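Uncharacterized conserved protein (Methanococcus maripaludis S2, PDB 3C2Q) converts L-ornithine to L-proline with release of ammonia, using NAD(+) as cofactor. Local coordinates at residues P144-G152 against T325-L333. Sequence-based numbering, arbitrary orientation.
Sequences PAIIHTGGG and TDVGVFLVL
Thr-149 and Gly-328 meet where the short helix 145-148 ends against the first turn of helix 327-342. Thr-149 OG1 lies 3.1 Å from Gly-328 CA, an approach that the missing side chain permits: a beta carbon on Gly-328 would run into Thr-149 O. Gly-151 is equally constrained, since a beta carbon there would collide with Leu-331 CD1, and the two glycine CA atoms, Gly-151 and Gly-328, come within 4.1 Å. With chi1 at 61°, between the backbone N and carbonyl carbon, Thr-149 OG1 turns back onto the last turn of the preceding helix and donates to Ala-145 O at 2.7 Å. That carbonyl also accepts from Thr-149 N, and the two donors arrive from opposite faces of its plane. Val-327 CG1 rests 3.5 Å from the Thr-149 hydroxyl oxygen OG1. A valine in place of Thr-149 would probably leave Ala-145 O with one donor fewer and the last helical turn less firmly tied. Deeper, Ile-146 CG2 touches Leu-331 CD1 at 3.7 Å, the side chains crossing at about a right angle, and Leu-280 of strand 276-280 packs on both. The looser flank holds Gly-150 O and Val-332 CG2, 4.2 Å apart; it too is buried. A bound imidazole, probably from the crystallisation liquor, lies against Val-327. At the cap, Asp-326 OD1 accepts weak bonds from Gly-328 N and Val-329 N, while OD2 bonds to Thr-325 OG1 and pairs with Lys-112 NZ, both of the second subunit. Gly-150, at positive phi, closes helix 145-148 in a Schellman motif. The two segments follow strands 138-142 and 321-324 at the C-terminal edge of the parallel sheet, the cofactor side of a Rossmann fold, where Asp-326 and Val-327 probably bind NAD(+).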
ATOM      1  N   PRO B 144       4.128 -14.912 -10.092  1.00 17.33           N
ATOM      2  CA  PRO B 144       5.523 -15.280  -9.891  1.00 17.44           C
ATOM      3  C   PRO B 144       6.106 -14.901  -8.528  1.00 17.94           C
ATOM      4  O   PRO B 144       7.151 -15.438  -8.163  1.00 17.07           O
ATOM      5  CB  PRO B 144       6.250 -14.515 -11.009  1.00 16.46           C
ATOM      6  CG  PRO B 144       5.357 -13.343 -11.323  1.00 17.39           C
ATOM      7  CD  PRO B 144       3.970 -13.910 -11.174  1.00 17.25           C
ATOM      8  N   ALA B 145       5.447 -14.009  -7.769  1.00 17.00           N
ATOM      9  CA  ALA B 145       5.938 -13.703  -6.423  1.00 16.47           C
ATOM     10  C   ALA B 145       5.984 -14.901  -5.501  1.00 16.29           C
ATOM     11  O   ALA B 145       6.747 -14.912  -4.521  1.00 16.26           O
ATOM     12  CB  ALA B 145       5.126 -12.545  -5.756  1.00 16.30           C
ATOM     13  N   ILE B 146       5.164 -15.911  -5.788  1.00 16.13           N
ATOM     14  CA  ILE B 146       5.220 -17.170  -5.058  1.00 16.06           C
ATOM     15  C   ILE B 146       6.656 -17.657  -5.096  1.00 16.48           C
ATOM     16  O   ILE B 146       7.188 -18.101  -4.078  1.00 16.05           O
ATOM     17  CB  ILE B 146       4.306 -18.257  -5.694  1.00 15.78           C
ATOM     18  CG1 ILE B 146       2.819 -17.905  -5.478  1.00 17.69           C
ATOM     19  CG2 ILE B 146       4.595 -19.661  -5.071  1.00 17.30           C
ATOM     20  CD1 ILE B 146       1.910 -18.717  -6.441  1.00 17.20           C
ATOM     21  N   ILE B 147       7.276 -17.573  -6.279  1.00 16.27           N
ATOM     22  CA  ILE B 147       8.641 -18.084  -6.463  1.00 16.78           C
ATOM     23  C   ILE B 147       9.667 -17.120  -5.879  1.00 16.83           C
ATOM     24  O   ILE B 147      10.574 -17.524  -5.115  1.00 16.32           O
ATOM     25  CB  ILE B 147       8.997 -18.377  -7.976  1.00 16.40           C
ATOM     26  CG1 ILE B 147       7.873 -19.145  -8.676  1.00 18.50           C
ATOM     27  CG2 ILE B 147      10.328 -19.165  -8.064  1.00 18.86           C
ATOM     28  CD1 ILE B 147       7.411 -20.466  -7.934  1.00 19.45           C
ATOM     29  N   HIS B 148       9.512 -15.833  -6.203  1.00 17.21           N
ATOM     30  CA  HIS B 148      10.462 -14.833  -5.713  1.00 16.67           C
ATOM     31  C   HIS B 148      10.576 -14.806  -4.213  1.00 16.81           C
ATOM     32  O   HIS B 148      11.655 -14.533  -3.700  1.00 16.43           O
ATOM     33  CB  HIS B 148      10.095 -13.404  -6.179  1.00 15.82           C
ATOM     34  CG  HIS B 148       9.882 -13.282  -7.650  1.00 17.36           C
ATOM     35  ND1 HIS B 148      10.549 -14.064  -8.579  1.00 17.06           N
ATOM     36  CD2 HIS B 148       9.045 -12.482  -8.354  1.00 16.15           C
ATOM     37  CE1 HIS B 148      10.137 -13.743  -9.791  1.00 18.82           C
ATOM     38  NE2 HIS B 148       9.236 -12.773  -9.686  1.00 19.19           N
ATOM     39  N   THR B 149       9.474 -15.075  -3.514  1.00 16.52           N
ATOM     40  CA  THR B 149       9.456 -15.001  -2.033  1.00 16.80           C
ATOM     41  C   THR B 149       9.796 -16.325  -1.334  1.00 16.89           C
ATOM     42  O   THR B 149       9.742 -16.407  -0.101  1.00 17.55           O
ATOM     43  CB  THR B 149       8.073 -14.532  -1.514  1.00 16.04           C
ATOM     44  OG1 THR B 149       7.079 -15.471  -1.912  1.00 16.06           O
ATOM     45  CG2 THR B 149       7.721 -13.177  -2.045  1.00 16.49           C
ATOM     46  N   GLY B 150      10.157 -17.347  -2.109  1.00 17.28           N
ATOM     47  CA  GLY B 150      10.592 -18.638  -1.527  1.00 17.83           C
ATOM     48  C   GLY B 150       9.443 -19.554  -1.181  1.00 17.42           C
ATOM     49  O   GLY B 150       9.636 -20.533  -0.455  1.00 19.15           O
ATOM     50  N   GLY B 151       8.252 -19.258  -1.722  1.00 15.61           N
ATOM     51  CA  GLY B 151       7.077 -20.082  -1.506  1.00 15.67           C
ATOM     52  C   GLY B 151       6.933 -21.255  -2.475  1.00 16.03           C
ATOM     53  O   GLY B 151       6.050 -22.059  -2.310  1.00 17.22           O
ATOM     54  N   GLY B 152       7.783 -21.333  -3.491  1.00 16.44           N
ATOM     55  CA  GLY B 152       7.626 -22.360  -4.549  1.00 17.36           C
ATOM     56  C   GLY B 152       7.675 -23.783  -4.028  1.00 17.27           C
ATOM     57  O   GLY B 152       6.786 -24.595  -4.342  1.00 16.60           O
ATOM     58  N   THR B 325      -0.984 -10.603   3.572  1.00 13.41           N
ATOM     59  CA  THR B 325       0.174 -11.186   4.239  1.00 14.69           C
ATOM     60  C   THR B 325       1.263 -11.457   3.215  1.00 14.92           C
ATOM     61  O   THR B 325       1.066 -11.256   2.017  1.00 15.64           O
ATOM     62  CB  THR B 325      -0.203 -12.500   4.992  1.00 14.52           C
ATOM     63  OG1 THR B 325       0.897 -12.937   5.804  1.00 14.59           O
ATOM     64  CG2 THR B 325      -0.533 -13.605   4.011  1.00 13.36           C
ATOM     65  N   ASP B 326       2.412 -11.936   3.686  1.00 15.99           N
ATOM     66  CA  ASP B 326       3.534 -12.274   2.818  1.00 16.33           C
ATOM     67  C   ASP B 326       3.252 -13.677   2.284  1.00 16.76           C
ATOM     68  O   ASP B 326       3.168 -14.628   3.054  1.00 14.94           O
ATOM     69  CB  ASP B 326       4.806 -12.221   3.661  1.00 17.81           C
ATOM     70  CG  ASP B 326       6.065 -12.504   2.863  1.00 19.60           C
ATOM     71  OD1 ASP B 326       6.078 -13.407   2.005  1.00 22.12           O
ATOM     72  OD2 ASP B 326       7.077 -11.857   3.143  1.00 18.92           O
ATOM     73  N   VAL B 327       3.119 -13.818   0.960  1.00 16.19           N
ATOM     74  CA  VAL B 327       2.727 -15.090   0.390  1.00 17.88           C
ATOM     75  C   VAL B 327       3.774 -16.195   0.632  1.00 18.60           C
ATOM     76  O   VAL B 327       3.400 -17.351   0.846  1.00 18.17           O
ATOM     77  CB  VAL B 327       2.380 -14.977  -1.146  1.00 17.70           C
ATOM     78  CG1 VAL B 327       3.637 -14.770  -2.007  1.00 19.93           C
ATOM     79  CG2 VAL B 327       1.634 -16.223  -1.624  1.00 20.26           C
ATOM     80  N   GLY B 328       5.059 -15.834   0.583  1.00 17.81           N
ATOM     81  CA  GLY B 328       6.130 -16.810   0.739  1.00 19.13           C
ATOM     82  C   GLY B 328       6.164 -17.402   2.149  1.00 19.08           C
ATOM     83  O   GLY B 328       6.288 -18.603   2.298  1.00 20.17           O
ATOM     84  N   VAL B 329       6.003 -16.565   3.171  1.00 17.16           N
ATOM     85  CA  VAL B 329       5.921 -17.048   4.551  1.00 16.74           C
ATOM     86  C   VAL B 329       4.609 -17.791   4.792  1.00 17.19           C
ATOM     87  O   VAL B 329       4.594 -18.863   5.390  1.00 17.49           O
ATOM     88  CB  VAL B 329       6.113 -15.907   5.570  1.00 17.07           C
ATOM     89  CG1 VAL B 329       6.242 -16.492   7.006  1.00 14.95           C
ATOM     90  CG2 VAL B 329       7.384 -15.089   5.207  1.00 15.40           C
ATOM     91  N   PHE B 330       3.503 -17.205   4.340  1.00 16.04           N
ATOM     92  CA  PHE B 330       2.217 -17.859   4.386  1.00 16.73           C
ATOM     93  C   PHE B 330       2.249 -19.301   3.847  1.00 16.27           C
ATOM     94  O   PHE B 330       1.755 -20.213   4.519  1.00 16.20           O
ATOM     95  CB  PHE B 330       1.181 -17.003   3.608  1.00 16.29           C
ATOM     96  CG  PHE B 330      -0.159 -17.681   3.436  1.00 18.04           C
ATOM     97  CD1 PHE B 330      -1.147 -17.580   4.420  1.00 19.23           C
ATOM     98  CD2 PHE B 330      -0.435 -18.411   2.296  1.00 18.59           C
ATOM     99  CE1 PHE B 330      -2.401 -18.217   4.252  1.00 20.86           C
ATOM    100  CE2 PHE B 330      -1.687 -19.066   2.128  1.00 17.62           C
ATOM    101  CZ  PHE B 330      -2.651 -18.960   3.105  1.00 18.01           C
ATOM    102  N   LEU B 331       2.804 -19.507   2.644  1.00 15.31           N
ATOM    103  CA  LEU B 331       2.866 -20.861   2.054  1.00 17.39           C
ATOM    104  C   LEU B 331       3.698 -21.821   2.892  1.00 17.08           C
ATOM    105  O   LEU B 331       3.332 -22.991   3.028  1.00 18.75           O
ATOM    106  CB  LEU B 331       3.353 -20.849   0.586  1.00 16.63           C
ATOM    107  CG  LEU B 331       2.335 -20.250  -0.413  1.00 17.13           C
ATOM    108  CD1 LEU B 331       2.995 -19.997  -1.764  1.00 17.46           C
ATOM    109  CD2 LEU B 331       1.093 -21.135  -0.570  1.00 18.60           C
ATOM    110  N   VAL B 332       4.784 -21.333   3.465  1.00 17.96           N
ATOM    111  CA  VAL B 332       5.681 -22.191   4.315  1.00 16.76           C
ATOM    112  C   VAL B 332       4.942 -22.639   5.572  1.00 18.61           C
ATOM    113  O   VAL B 332       4.920 -23.845   5.927  1.00 18.48           O
ATOM    114  CB  VAL B 332       7.030 -21.461   4.622  1.00 16.86           C
ATOM    115  CG1 VAL B 332       7.870 -22.259   5.643  1.00 18.32           C
ATOM    116  CG2 VAL B 332       7.845 -21.287   3.301  1.00 14.85           C
ATOM    117  N   LEU B 333       4.276 -21.684   6.220  1.00 16.50           N
ATOM    118  CA  LEU B 333       3.468 -21.990   7.400  1.00 17.09           C
ATOM    119  C   LEU B 333       2.243 -22.861   7.102  1.00 18.25           C
ATOM    120  O   LEU B 333       1.908 -23.772   7.894  1.00 18.67           O
ATOM    121  CB  LEU B 333       3.035 -20.686   8.093  1.00 16.45           C
ATOM    122  CG  LEU B 333       4.156 -19.874   8.739  1.00 16.67           C
ATOM    123  CD1 LEU B 333       3.610 -18.531   9.296  1.00 16.00           C
ATOM    124  CD2 LEU B 333       4.881 -20.712   9.846  1.00 17.12           C
TER